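Local atomic coordinates of phosphoribosyl-aminoimidazole carboxylase (Aspergillus clavatus, PDB entry 3K5I), a protein that probably catalyses the ATP-dependent carboxylation of 5-aminoimidazole ribonucleotide to its N5-carboxy form in purine biosynthesis, as an ATP-grasp enzyme. Residues T389-Q392 and P393-D396. Sequence-based numbering, arbitrary orientation.
Sequences THIQ and PLID
A proline kink in the C-terminal helix 384-399 is where I391 and Q392 meet the turn that follows. P393 N carries no hydrogen, and its ring carbon CD lies 3.7 Å from T389 O, where the regular helix would place an amide N-H, and also near H390 O. L394 N, instead of bonding to H390 O, gives a weak i to i+3 bond to I391 O. The ordinary i to i+4 pattern returns with I395 N giving its hydrogen to I391 O at 3.2 Å, and with D396 N bonded to Q392 O. The branches of I391 divide the work. I391 CG1 lies anti to the backbone N (chi1 -154°) and comes within 4.1 Å of L394 CD2, while I391 CG2 packs 3.9 Å from I395 CD1, the two isoleucine side chains crossing at about a right angle. I391 and L394 are buried, pressed onto strands 331-337 and 373-380, and L394 also reaches C351 and A352 of helix 344-352. Q392 bends at chi2 (57°), which carries its amide forward over the next turn: Q392 NE2 stands 3.3 Å from I395 CB and 3.2 Å from D396 OD1. The amide and carboxylate planes are only 18° apart, although the two side chains cross nearly at right angles. This part of the helix is amphipathic: I391 and L394 face the sheet, while Q392 and D396 lie on the more exposed side. Across the proline, where the i to i+4 bonds to T389 O and H390 O are both missing, the carbonyls of I391 and Q392 carry the hydrogen bonding into the next turn.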
ATOM      1  N   THR A 389      -0.736  22.740   5.519  1.00 15.29           N
ATOM      2  CA  THR A 389       0.017  23.532   4.552  1.00 23.49           C
ATOM      3  C   THR A 389       0.473  22.760   3.307  1.00 43.04           C
ATOM      4  O   THR A 389       0.552  23.279   2.177  1.00 19.96           O
ATOM      5  CB  THR A 389       1.277  23.958   5.293  1.00 99.75           C
ATOM      6  OG1 THR A 389       0.926  24.767   6.427  1.00 31.97           O
ATOM      7  CG2 THR A 389       2.164  24.719   4.368  1.00 17.31           C
ATOM      8  N   HIS A 390       0.842  21.503   3.495  1.00 19.94           N
ATOM      9  CA  HIS A 390       1.290  20.756   2.320  1.00  5.34           C
ATOM     10  C   HIS A 390       0.158  20.561   1.361  1.00 21.20           C
ATOM     11  O   HIS A 390       0.350  20.554   0.148  1.00 16.54           O
ATOM     12  CB  HIS A 390       1.608  19.360   2.710  1.00 13.66           C
ATOM     13  CG  HIS A 390       2.928  19.209   3.392  1.00 27.04           C
ATOM     14  ND1 HIS A 390       3.879  20.211   3.420  1.00 34.26           N
ATOM     15  CD2 HIS A 390       3.453  18.154   4.062  1.00 32.09           C
ATOM     16  CE1 HIS A 390       4.925  19.782   4.106  1.00 19.01           C
ATOM     17  NE2 HIS A 390       4.700  18.535   4.490  1.00 49.48           N
ATOM     18  N   ILE A 391      -1.042  20.371   1.893  1.00 23.22           N
ATOM     19  CA  ILE A 391      -2.169  20.155   0.995  1.00 24.00           C
ATOM     20  C   ILE A 391      -2.890  21.371   0.399  1.00 25.67           C
ATOM     21  O   ILE A 391      -3.556  21.271  -0.645  1.00 19.27           O
ATOM     22  CB  ILE A 391      -3.212  19.219   1.629  1.00 23.02           C
ATOM     23  CG1 ILE A 391      -4.014  18.478   0.579  1.00 22.08           C
ATOM     24  CG2 ILE A 391      -4.125  20.001   2.542  1.00 21.83           C
ATOM     25  CD1 ILE A 391      -4.808  17.157   1.131  1.00  8.42           C
ATOM     26  N   GLN A 392      -2.800  22.528   1.035  1.00 17.42           N
ATOM     27  CA  GLN A 392      -3.547  23.663   0.446  1.00 21.54           C
ATOM     28  C   GLN A 392      -3.625  23.902  -1.063  1.00 17.79           C
ATOM     29  O   GLN A 392      -4.696  24.018  -1.684  1.00 33.72           O
ATOM     30  CB  GLN A 392      -3.190  24.989   1.106  1.00 29.36           C
ATOM     31  CG  GLN A 392      -4.188  26.094   0.765  1.00 17.78           C
ATOM     32  CD  GLN A 392      -5.582  25.697   1.157  1.00 36.10           C
ATOM     33  OE1 GLN A 392      -5.979  25.879   2.306  1.00 55.90           O
ATOM     34  NE2 GLN A 392      -6.323  25.116   0.218  1.00 49.66           N
ATOM     35  N   PRO A 393      -2.457  23.990  -1.670  1.00 19.64           N
ATOM     36  CA  PRO A 393      -2.385  24.219  -3.095  1.00  8.11           C
ATOM     37  C   PRO A 393      -3.147  23.226  -3.976  1.00 35.02           C
ATOM     38  O   PRO A 393      -3.681  23.570  -5.035  1.00 20.58           O
ATOM     39  CB  PRO A 393      -0.891  24.198  -3.368  1.00  7.05           C
ATOM     40  CG  PRO A 393      -0.240  24.211  -2.109  1.00 12.33           C
ATOM     41  CD  PRO A 393      -1.157  23.629  -1.094  1.00 25.11           C
ATOM     42  N   LEU A 394      -3.175  21.975  -3.546  1.00 22.13           N
ATOM     43  CA  LEU A 394      -3.867  20.898  -4.252  1.00  8.15           C
ATOM     44  C   LEU A 394      -5.375  21.083  -4.055  1.00 13.10           C
ATOM     45  O   LEU A 394      -6.165  20.817  -4.962  1.00 20.55           O
ATOM     46  CB  LEU A 394      -3.481  19.607  -3.531  1.00 18.78           C
ATOM     47  CG  LEU A 394      -4.198  18.363  -4.071  1.00 22.18           C
ATOM     48  CD1 LEU A 394      -4.049  18.214  -5.557  1.00 16.11           C
ATOM     49  CD2 LEU A 394      -3.727  17.088  -3.310  1.00  7.55           C
ATOM     50  N   ILE A 395      -5.774  21.535  -2.871  1.00 17.65           N
ATOM     51  CA  ILE A 395      -7.206  21.791  -2.645  1.00  7.59           C
ATOM     52  C   ILE A 395      -7.469  23.009  -3.529  1.00 27.21           C
ATOM     53  O   ILE A 395      -8.489  23.092  -4.217  1.00 56.46           O
ATOM     54  CB  ILE A 395      -7.394  22.279  -1.192  1.00  7.27           C
ATOM     55  CG1 ILE A 395      -7.067  21.187  -0.149  1.00 19.05           C
ATOM     56  CG2 ILE A 395      -8.695  23.085  -0.992  1.00 13.81           C
ATOM     57  CD1 ILE A 395      -7.444  21.621   1.376  1.00 19.33           C
ATOM     58  N   ASP A 396      -6.524  23.945  -3.535  1.00 44.10           N
ATOM     59  CA  ASP A 396      -6.675  25.139  -4.366  1.00 19.39           C
ATOM     60  C   ASP A 396      -6.910  24.822  -5.833  1.00 31.16           C
ATOM     61  O   ASP A 396      -7.792  25.372  -6.458  1.00 31.93           O
ATOM     62  CB  ASP A 396      -5.434  25.992  -4.301  1.00 20.66           C
ATOM     63  CG  ASP A 396      -5.426  26.864  -3.087  1.00 18.87           C
ATOM     64  OD1 ASP A 396      -6.536  26.866  -2.470  1.00 17.11           O
ATOM     65  OD2 ASP A 396      -4.329  27.474  -2.850  1.00 34.25           O
TER